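Local coordinates for designed Anbu Protein (Synthetic construct, PDB 5LOY), which is a consensus-designed ancestral beta subunit of the proteasome family that assembles helically and probably acts as a hydrolase in protein degradation, at residues Phe14-Arg19 against Val45-Gly50; Thr29-His34 against Pro190-Val195; Pro123-Ile128 against Pro142-Gly147. One frame throughout, in Å; residues are numbered along the deposited sequence.

Contact 1: Phe14-Arg19 against Val45-Gly50; sequences FASDSR and VLLTAG
Phe14 and Val45 stand opposite each other with their CA atoms 8.1 Å apart, and two residues further on Ser16 and Leu47 form a closer pair, 7.2 Å from CA to CA. The strand pieces 14-16 and 45-50 run the same way along the chain, turned 31° against each other. They belong to different sheets, so side chains rather than backbone bonds join them.

The main piece of packing is a CH-pi contact. Val45 comes at Phe14 from the opposite direction and sets its CB over the middle of one ring face, 3.9 Å from the centroid and only 12° off the normal. Its methyls straddle that face: CG2 reaches Phe14 CE2 at 3.7 Å, while CG1 sits above CG. Phe14 brings its ring into this place by holding CG anti to its carbonyl carbon (chi1 -57°). Leu47 works at the ring's rim instead; its CD1 lies near the ring plane, 4.1 Å from Phe14 CD1, and also touches Ala15 O. Met33 and Leu194 close in on the same apolar cluster.

Past the strand piece, Asp17 OD2 accepts from Arg19 N at 3.2 Å in an Asx turn, the N-H arriving from above the carboxylate plane. Asp17 OD2 is also hydrogen-bonded to Thr1 N, consistent with Thr1 being the N-terminal nucleophile, as in other Ntn hydrolases. Through Phe14, Val45 and Leu47 the two sheets of the Ntn sandwich pack face to face.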
loop_
_atom_site.group_PDB
_atom_site.type_symbol
_atom_site.label_atom_id
_atom_site.label_comp_id
_atom_site.label_asym_id
_atom_site.label_seq_id
_atom_site.Cartn_x
_atom_site.Cartn_y
_atom_site.Cartn_z
ATOM N N PHE A 14 12.806 -15.523 -2.376
ATOM C CA PHE A 14 13.193 -14.300 -1.676
ATOM C C PHE A 14 13.521 -13.214 -2.665
ATOM O O PHE A 14 14.199 -13.469 -3.669
ATOM C CB PHE A 14 14.451 -14.515 -0.836
ATOM C CG PHE A 14 14.334 -15.620 0.171
ATOM C CD1 PHE A 14 13.857 -15.361 1.427
ATOM C CD2 PHE A 14 14.769 -16.910 -0.127
ATOM C CE1 PHE A 14 13.775 -16.370 2.370
ATOM C CE2 PHE A 14 14.706 -17.916 0.814
ATOM C CZ PHE A 14 14.202 -17.643 2.065
ATOM N N ALA A 15 13.096 -11.987 -2.367
ATOM C CA ALA A 15 13.457 -10.853 -3.209
ATOM C C ALA A 15 13.664 -9.603 -2.393
ATOM O O ALA A 15 12.970 -9.381 -1.399
ATOM C CB ALA A 15 12.371 -10.623 -4.238
ATOM N N SER A 16 14.592 -8.768 -2.817
ATOM C CA SER A 16 14.851 -7.516 -2.111
ATOM C C SER A 16 15.382 -6.471 -3.050
ATOM O O SER A 16 16.061 -6.813 -4.001
ATOM C CB SER A 16 15.877 -7.736 -0.987
ATOM O OG SER A 16 17.097 -8.218 -1.523
ATOM N N ASP A 17 15.096 -5.201 -2.771
ATOM C CA ASP A 17 15.629 -4.090 -3.563
ATOM C C ASP A 17 16.925 -3.581 -2.920
ATOM O O ASP A 17 17.459 -4.230 -2.018
ATOM C CB ASP A 17 14.611 -2.963 -3.652
ATOM C CG ASP A 17 14.646 -2.049 -2.433
ATOM O OD1 ASP A 17 14.769 -2.601 -1.313
ATOM O OD2 ASP A 17 14.582 -0.793 -2.601
ATOM N N SER A 18 17.439 -2.434 -3.370
ATOM C CA SER A 18 18.712 -1.921 -2.845
ATOM C C SER A 18 18.740 -0.439 -2.485
ATOM O O SER A 18 19.759 0.070 -2.072
ATOM C CB SER A 18 19.847 -2.230 -3.826
ATOM O OG SER A 18 19.563 -1.721 -5.123
ATOM N N ARG A 19 17.628 0.253 -2.623
ATOM C CA ARG A 19 17.624 1.673 -2.382
ATOM C C ARG A 19 17.529 1.909 -0.872
ATOM O O ARG A 19 16.662 1.376 -0.195
ATOM C CB ARG A 19 16.485 2.319 -3.136
ATOM C CG ARG A 19 16.512 3.827 -3.103
ATOM C CD ARG A 19 15.520 4.417 -4.095
ATOM N NE ARG A 19 15.943 4.329 -5.488
ATOM C CZ ARG A 19 15.222 4.792 -6.519
ATOM N NH1 ARG A 19 14.037 5.335 -6.321
ATOM N NH2 ARG A 19 15.679 4.699 -7.750
ATOM N N VAL A 45 18.899 -17.812 4.263
ATOM C CA VAL A 45 18.870 -16.517 3.605
ATOM C C VAL A 45 18.303 -15.478 4.543
ATOM O O VAL A 45 17.259 -15.707 5.144
ATOM C CB VAL A 45 17.962 -16.531 2.373
ATOM C CG1 VAL A 45 18.026 -15.188 1.663
ATOM C CG2 VAL A 45 18.357 -17.649 1.434
ATOM N N LEU A 46 19.001 -14.346 4.655
ATOM C CA LEU A 46 18.622 -13.245 5.545
ATOM C C LEU A 46 18.393 -11.946 4.755
ATOM O O LEU A 46 19.262 -11.516 4.008
ATOM C CB LEU A 46 19.715 -13.053 6.597
ATOM C CG LEU A 46 19.562 -11.910 7.607
ATOM C CD1 LEU A 46 18.394 -12.160 8.552
ATOM C CD2 LEU A 46 20.833 -11.745 8.408
ATOM N N LEU A 47 17.217 -11.346 4.900
ATOM C CA LEU A 47 16.907 -10.074 4.268
ATOM C C LEU A 47 16.776 -9.026 5.366
ATOM O O LEU A 47 16.163 -9.293 6.408
ATOM C CB LEU A 47 15.600 -10.150 3.473
ATOM C CG LEU A 47 15.395 -11.338 2.535
ATOM C CD1 LEU A 47 14.011 -11.283 1.895
ATOM C CD2 LEU A 47 16.461 -11.415 1.452
ATOM N N THR A 48 17.305 -7.833 5.084
ATOM C CA THR A 48 17.351 -6.740 6.034
ATOM C C THR A 48 16.500 -5.503 5.671
ATOM O O THR A 48 16.295 -5.188 4.501
ATOM C CB THR A 48 18.798 -6.257 6.214
ATOM O OG1 THR A 48 19.253 -5.620 5.020
ATOM C CG2 THR A 48 19.698 -7.423 6.522
ATOM N N ALA A 49 16.037 -4.787 6.688
ATOM C CA ALA A 49 15.359 -3.503 6.487
ATOM C C ALA A 49 15.544 -2.592 7.690
ATOM O O ALA A 49 15.748 -3.062 8.812
ATOM C CB ALA A 49 13.891 -3.734 6.259
ATOM N N GLY A 50 15.450 -1.295 7.458
ATOM C CA GLY A 50 15.550 -0.291 8.518
ATOM C C GLY A 50 16.889 0.392 8.498
ATOM O O GLY A 50 17.554 0.453 7.498
#

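Contact 2: Thr29-His34 against Pro190-Val195; sequences TFRKMH and PLDLLV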
loop_
_atom_site.group_PDB
_atom_site.type_symbol
_atom_site.label_atom_id
_atom_site.label_comp_id
_atom_site.label_asym_id
_atom_site.label_seq_id
_atom_site.Cartn_x
_atom_site.Cartn_y
_atom_site.Cartn_z
ATOM N N THR A 29 22.884 2.748 -2.951
ATOM C CA THR A 29 22.665 1.345 -3.210
ATOM C C THR A 29 23.432 0.492 -2.190
ATOM O O THR A 29 24.640 0.614 -2.036
ATOM C CB THR A 29 23.098 1.051 -4.657
ATOM O OG1 THR A 29 22.405 1.944 -5.529
ATOM C CG2 THR A 29 22.765 -0.365 -5.067
ATOM N N PHE A 30 22.688 -0.335 -1.476
ATOM C CA PHE A 30 23.241 -1.351 -0.584
ATOM C C PHE A 30 22.414 -2.620 -0.742
ATOM O O PHE A 30 21.203 -2.583 -0.655
ATOM C CB PHE A 30 23.187 -0.904 0.876
ATOM C CG PHE A 30 24.217 0.115 1.238
ATOM C CD1 PHE A 30 23.970 1.462 1.066
ATOM C CD2 PHE A 30 25.422 -0.266 1.784
ATOM C CE1 PHE A 30 24.921 2.412 1.402
ATOM C CE2 PHE A 30 26.376 0.678 2.138
ATOM C CZ PHE A 30 26.128 2.021 1.938
ATOM N N ARG A 31 23.093 -3.735 -0.981
ATOM C CA ARG A 31 22.460 -5.058 -1.088
ATOM C C ARG A 31 21.801 -5.461 0.258
ATOM O O ARG A 31 22.389 -5.251 1.303
ATOM C CB ARG A 31 23.553 -6.063 -1.487
ATOM C CG ARG A 31 23.087 -7.460 -1.873
ATOM C CD ARG A 31 24.259 -8.443 -2.031
ATOM N NE ARG A 31 24.061 -9.328 -3.190
ATOM C CZ ARG A 31 24.556 -9.112 -4.412
ATOM N NH1 ARG A 31 25.304 -8.052 -4.679
ATOM N NH2 ARG A 31 24.300 -9.975 -5.380
ATOM N N LYS A 32 20.610 -6.053 0.221
ATOM C CA LYS A 32 19.894 -6.419 1.435
ATOM C C LYS A 32 19.662 -7.912 1.637
ATOM O O LYS A 32 18.965 -8.311 2.565
ATOM C CB LYS A 32 18.555 -5.702 1.446
ATOM C CG LYS A 32 18.702 -4.182 1.413
ATOM C CD LYS A 32 17.348 -3.539 1.202
ATOM C CE LYS A 32 17.435 -2.072 0.785
ATOM N NZ LYS A 32 18.055 -1.251 1.856
ATOM N N MET A 33 20.263 -8.732 0.780
ATOM C CA MET A 33 20.143 -10.180 0.817
ATOM C C MET A 33 21.500 -10.761 1.159
ATOM O O MET A 33 22.512 -10.403 0.529
ATOM C CB MET A 33 19.676 -10.707 -0.538
ATOM C CG MET A 33 19.510 -12.222 -0.618
ATOM S SD MET A 33 18.918 -12.832 -2.209
ATOM C CE MET A 33 17.236 -12.221 -2.183
ATOM N N HIS A 34 21.512 -11.646 2.166
ATOM C CA HIS A 34 22.727 -12.313 2.644
ATOM C C HIS A 34 22.462 -13.822 2.739
ATOM O O HIS A 34 21.464 -14.256 3.313
ATOM C CB HIS A 34 23.147 -11.780 4.018
ATOM C CG HIS A 34 23.233 -10.292 4.085
ATOM N ND1 HIS A 34 24.423 -9.604 3.962
ATOM C CD2 HIS A 34 22.268 -9.350 4.234
ATOM C CE1 HIS A 34 24.191 -8.305 4.047
ATOM N NE2 HIS A 34 22.891 -8.124 4.207
ATOM N N PRO A 190 18.953 -1.835 -8.231
ATOM C CA PRO A 190 18.797 -3.261 -8.560
ATOM C C PRO A 190 18.125 -4.111 -7.507
ATOM O O PRO A 190 18.279 -3.800 -6.320
ATOM C CB PRO A 190 20.238 -3.731 -8.759
ATOM C CG PRO A 190 21.092 -2.720 -8.051
ATOM C CD PRO A 190 20.371 -1.425 -8.222
ATOM N N LEU A 191 17.412 -5.168 -7.946
ATOM C CA LEU A 191 16.869 -6.197 -7.050
ATOM C C LEU A 191 17.736 -7.403 -7.022
ATOM O O LEU A 191 18.431 -7.688 -7.975
ATOM C CB LEU A 191 15.525 -6.769 -7.508
ATOM C CG LEU A 191 14.494 -5.836 -8.107
ATOM C CD1 LEU A 191 13.225 -6.616 -8.358
ATOM C CD2 LEU A 191 14.247 -4.662 -7.173
ATOM N N ASP A 192 17.638 -8.133 -5.916
ATOM C CA ASP A 192 18.185 -9.471 -5.786
ATOM C C ASP A 192 17.007 -10.446 -5.713
ATOM O O ASP A 192 15.976 -10.152 -5.092
ATOM C CB ASP A 192 19.100 -9.570 -4.557
ATOM C CG ASP A 192 20.412 -8.785 -4.736
ATOM O OD1 ASP A 192 21.318 -9.292 -5.443
ATOM O OD2 ASP A 192 20.529 -7.637 -4.213
ATOM N N LEU A 193 17.151 -11.569 -6.407
ATOM C CA LEU A 193 16.140 -12.599 -6.457
ATOM C C LEU A 193 16.776 -13.971 -6.224
ATOM O O LEU A 193 17.774 -14.313 -6.879
ATOM C CB LEU A 193 15.467 -12.593 -7.820
ATOM C CG LEU A 193 14.456 -13.733 -8.043
ATOM C CD1 LEU A 193 13.219 -13.533 -7.165
ATOM C CD2 LEU A 193 14.054 -13.827 -9.511
ATOM N N LEU A 194 16.199 -14.757 -5.307
ATOM C CA LEU A 194 16.693 -16.108 -5.028
ATOM C C LEU A 194 15.537 -17.080 -4.945
ATOM O O LEU A 194 14.563 -16.832 -4.246
ATOM C CB LEU A 194 17.489 -16.101 -3.735
ATOM C CG LEU A 194 18.302 -17.350 -3.419
ATOM C CD1 LEU A 194 19.429 -16.988 -2.451
ATOM C CD2 LEU A 194 17.458 -18.475 -2.844
ATOM N N VAL A 195 15.655 -18.175 -5.678
ATOM C CA VAL A 195 14.622 -19.207 -5.736
ATOM C C VAL A 195 15.222 -20.526 -5.295
ATOM O O VAL A 195 16.189 -20.988 -5.885
ATOM C CB VAL A 195 14.063 -19.378 -7.172
ATOM C CG1 VAL A 195 13.091 -20.562 -7.237
ATOM C CG2 VAL A 195 13.366 -18.114 -7.623
HETATM O O HOH W 1 19.279 -6.342 -2.132
#
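Asp192 meets Arg31 and Met33 with different parts of its side chain. Asp192 CB rests against the thioether of Met33, 4.0 Å from SD. Next, Asp192 CG is held anti to the carbonyl carbon (chi1 -70°), which swings the carboxylate toward Arg31. There OD1 lies over one face of the guanidinium, 3.1 Å from Arg31 NH2, with the two planar groups inclined by 43°. This is a salt bridge by charge alone, since no N-H points at the oxygen. The other oxygen, OD2, packs on Arg31 CG at 3.5 Å and accepts a hydrogen bond at 2.8 Å from a water; that water in turn accepts from Lys32 N at 2.7 Å. The carboxylate thus grips the other segment twice, once by charge and once through the water. With an alanine in place of Asp192, the Arg31 guanidinium would probably lose this counter-charge and the water the acceptor that ties it to the strand.

Met33 runs out extended and lays SD against Leu194 CB at 3.9 Å; the bend at chi3 then turns CE toward the backbone O of Asp192. At the other end Thr29 CG2 meets Pro190 CD tip to tip.

The touching parts run within 5° of each other. Between Thr29 and Met33 the chain crosses from the sheet of strand 27-29 to that of strand 33-38, and Lys32, hydrogen-bonded to Thr20 and weakly to Thr1, holds a position consistent with the active-site lysine of proteasomal beta subunits.

Contact 3: Pro123-Ile128 against Pro142-Gly147; sequences PRLFLI and PFFQIG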
loop_
_atom_site.group_PDB
_atom_site.type_symbol
_atom_site.label_atom_id
_atom_site.label_comp_id
_atom_site.label_asym_id
_atom_site.label_seq_id
_atom_site.Cartn_x
_atom_site.Cartn_y
_atom_site.Cartn_z
ATOM N N PRO A 123 11.586 -26.820 4.744
ATOM C CA PRO A 123 11.891 -25.392 4.574
ATOM C C PRO A 123 11.019 -24.542 5.482
ATOM O O PRO A 123 9.842 -24.860 5.654
ATOM C CB PRO A 123 11.556 -25.109 3.093
ATOM C CG PRO A 123 11.394 -26.438 2.445
ATOM C CD PRO A 123 11.019 -27.415 3.520
ATOM N N ARG A 124 11.594 -23.475 6.048
ATOM C CA ARG A 124 10.898 -22.624 7.016
ATOM C C ARG A 124 11.208 -21.141 6.772
ATOM O O ARG A 124 12.228 -20.796 6.160
ATOM C CB ARG A 124 11.278 -23.022 8.440
ATOM C CG ARG A 124 10.878 -24.442 8.810
ATOM C CD ARG A 124 11.486 -24.892 10.132
ATOM N NE ARG A 124 10.740 -24.376 11.278
ATOM C CZ ARG A 124 11.025 -24.635 12.556
ATOM N NH1 ARG A 124 12.078 -25.393 12.884
ATOM N NH2 ARG A 124 10.263 -24.119 13.512
ATOM N N LEU A 125 10.317 -20.282 7.253
ATOM C CA LEU A 125 10.384 -18.857 6.991
ATOM C C LEU A 125 9.930 -18.063 8.220
ATOM O O LEU A 125 8.846 -18.336 8.767
ATOM C CB LEU A 125 9.471 -18.530 5.824
ATOM C CG LEU A 125 9.461 -17.066 5.383
ATOM C CD1 LEU A 125 10.836 -16.694 4.839
ATOM C CD2 LEU A 125 8.385 -16.800 4.337
ATOM N N PHE A 126 10.743 -17.077 8.627
ATOM C CA PHE A 126 10.490 -16.280 9.839
ATOM C C PHE A 126 10.545 -14.782 9.592
ATOM O O PHE A 126 11.253 -14.327 8.689
ATOM C CB PHE A 126 11.528 -16.590 10.903
ATOM C CG PHE A 126 11.441 -17.978 11.440
ATOM C CD1 PHE A 126 12.006 -19.021 10.752
ATOM C CD2 PHE A 126 10.787 -18.244 12.624
ATOM C CE1 PHE A 126 11.923 -20.308 11.248
ATOM C CE2 PHE A 126 10.686 -19.540 13.117
ATOM C CZ PHE A 126 11.249 -20.571 12.422
ATOM N N LEU A 127 9.812 -14.029 10.415
ATOM C CA LEU A 127 9.883 -12.560 10.442
ATOM C C LEU A 127 10.397 -12.138 11.801
ATOM O O LEU A 127 9.834 -12.547 12.822
ATOM C CB LEU A 127 8.510 -11.965 10.207
ATOM C CG LEU A 127 8.326 -10.452 10.356
ATOM C CD1 LEU A 127 9.181 -9.686 9.378
ATOM C CD2 LEU A 127 6.872 -10.071 10.120
ATOM N N ILE A 128 11.478 -11.360 11.830
ATOM C CA ILE A 128 12.019 -10.871 13.097
ATOM C C ILE A 128 11.664 -9.412 13.251
ATOM O O ILE A 128 12.000 -8.576 12.405
ATOM C CB ILE A 128 13.540 -11.052 13.210
ATOM C CG1 ILE A 128 13.911 -12.524 13.233
ATOM C CG2 ILE A 128 14.052 -10.469 14.497
ATOM C CD1 ILE A 128 14.097 -13.117 11.866
ATOM N N PRO A 142 1.515 -17.505 4.235
ATOM C CA PRO A 142 2.690 -18.063 3.569
ATOM C C PRO A 142 3.744 -17.057 3.101
ATOM O O PRO A 142 4.765 -17.475 2.558
ATOM C CB PRO A 142 2.081 -18.751 2.348
ATOM C CG PRO A 142 0.941 -17.853 1.987
ATOM C CD PRO A 142 0.386 -17.368 3.300
ATOM N N PHE A 143 3.539 -15.768 3.311
ATOM C CA PHE A 143 4.591 -14.822 2.981
ATOM C C PHE A 143 4.749 -13.720 4.029
ATOM O O PHE A 143 3.827 -13.442 4.788
ATOM C CB PHE A 143 4.347 -14.225 1.585
ATOM C CG PHE A 143 3.162 -13.291 1.507
ATOM C CD1 PHE A 143 3.308 -11.939 1.782
ATOM C CD2 PHE A 143 1.901 -13.769 1.138
ATOM C CE1 PHE A 143 2.211 -11.063 1.727
ATOM C CE2 PHE A 143 0.813 -12.919 1.076
ATOM C CZ PHE A 143 0.964 -11.560 1.376
ATOM N N PHE A 144 5.927 -13.084 4.021
ATOM C CA PHE A 144 6.221 -11.920 4.850
ATOM C C PHE A 144 6.846 -10.818 4.014
ATOM O O PHE A 144 7.465 -11.072 2.984
ATOM C CB PHE A 144 7.207 -12.267 5.954
ATOM C CG PHE A 144 6.664 -13.195 7.016
ATOM C CD1 PHE A 144 5.448 -12.952 7.644
ATOM C CD2 PHE A 144 7.432 -14.264 7.453
ATOM C CE1 PHE A 144 4.982 -13.796 8.636
ATOM C CE2 PHE A 144 6.983 -15.094 8.448
ATOM C CZ PHE A 144 5.742 -14.869 9.033
ATOM N N GLN A 145 6.704 -9.588 4.493
ATOM C CA GLN A 145 7.257 -8.412 3.816
ATOM C C GLN A 145 7.822 -7.481 4.853
ATOM O O GLN A 145 7.240 -7.343 5.934
ATOM C CB GLN A 145 6.151 -7.610 3.119
ATOM C CG GLN A 145 5.189 -8.359 2.202
ATOM C CD GLN A 145 4.045 -7.450 1.789
ATOM O OE1 GLN A 145 3.099 -7.249 2.542
ATOM N NE2 GLN A 145 4.146 -6.876 0.585
ATOM N N ILE A 146 8.901 -6.793 4.512
ATOM C CA ILE A 146 9.443 -5.737 5.377
ATOM C C ILE A 146 9.818 -4.539 4.507
ATOM O O ILE A 146 10.004 -4.695 3.289
ATOM C CB ILE A 146 10.668 -6.210 6.181
ATOM C CG1 ILE A 146 11.785 -6.699 5.271
ATOM C CG2 ILE A 146 10.285 -7.331 7.145
ATOM C CD1 ILE A 146 12.977 -7.256 6.022
ATOM N N GLY A 147 9.928 -3.356 5.125
ATOM C CA GLY A 147 10.208 -2.104 4.394
ATOM C C GLY A 147 8.936 -1.355 4.094
ATOM O O GLY A 147 8.058 -1.311 4.931
#
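Phe144 is the bump of this contact, and the hollow it fills is made by Leu125, Leu127 and the backbone between them. The ring enters with CG anti to its carbonyl carbon (chi1 -68°) and rests one face on Leu127: CB stands over the ring centre, 3.8 Å from the centroid and 12° off the normal, a CH-pi contact. The leading side of the ring goes deeper, so that CE2 comes within 3.6 Å of Leu127 N, and Leu125 O lies at the ring edge, near its plane. Leu125 bounds the hollow on another side, sliding past the ring in the opposite direction with its CG 4.0 Å from Phe144 CD2; its CD2 methyl goes on to the carbonyl O of Pro142.

A second, smaller fit follows along the strands. Leu127 sends CD1 past Phe144 to Ile146 CG2, a close methyl-to-methyl approach of 3.4 Å, while its other methyl, CD2, stays by Phe144 CD1. Leu127 is therefore wedged between the aromatic ring and the isoleucine.

Strands 124-128 and 143-147 head the same way at 32°, their axes 7.7 Å apart, and lie in separate sheets. On the far sides, Phe126 packs on helix 79-94 and Phe143 on helix 153-159. Helix, sheet, sheet, helix is the four-layer alpha-beta-beta-alpha sandwich of the Ntn hydrolases, and this contact belongs to its apolar middle.

All three contacts bridge the two antiparallel sheets of one proteasome-type domain. Contacts 1 and 2 are neighbours, centres about 6 Å apart: strands 11-21 and 191-197 pair in one sheet, 33-38 and 42-50 in the other, and Ser18 OG is hydrogen-bonded to Pro190 O. Contact 3 lies about 11 Å from contact 1, centre to centre, joined to it by Phe14 on Leu125 and by Ile146 on Ala49. Contacts 2 and 3, about 15 Å apart between centres, do not touch. Along the chain the segments of contacts 1 and 2 alternate, whereas contact 3 falls wholly between those of contact 2. Contact 1 is the middle link, touching both of the others, so that early and late strands are packed sheet on sheet.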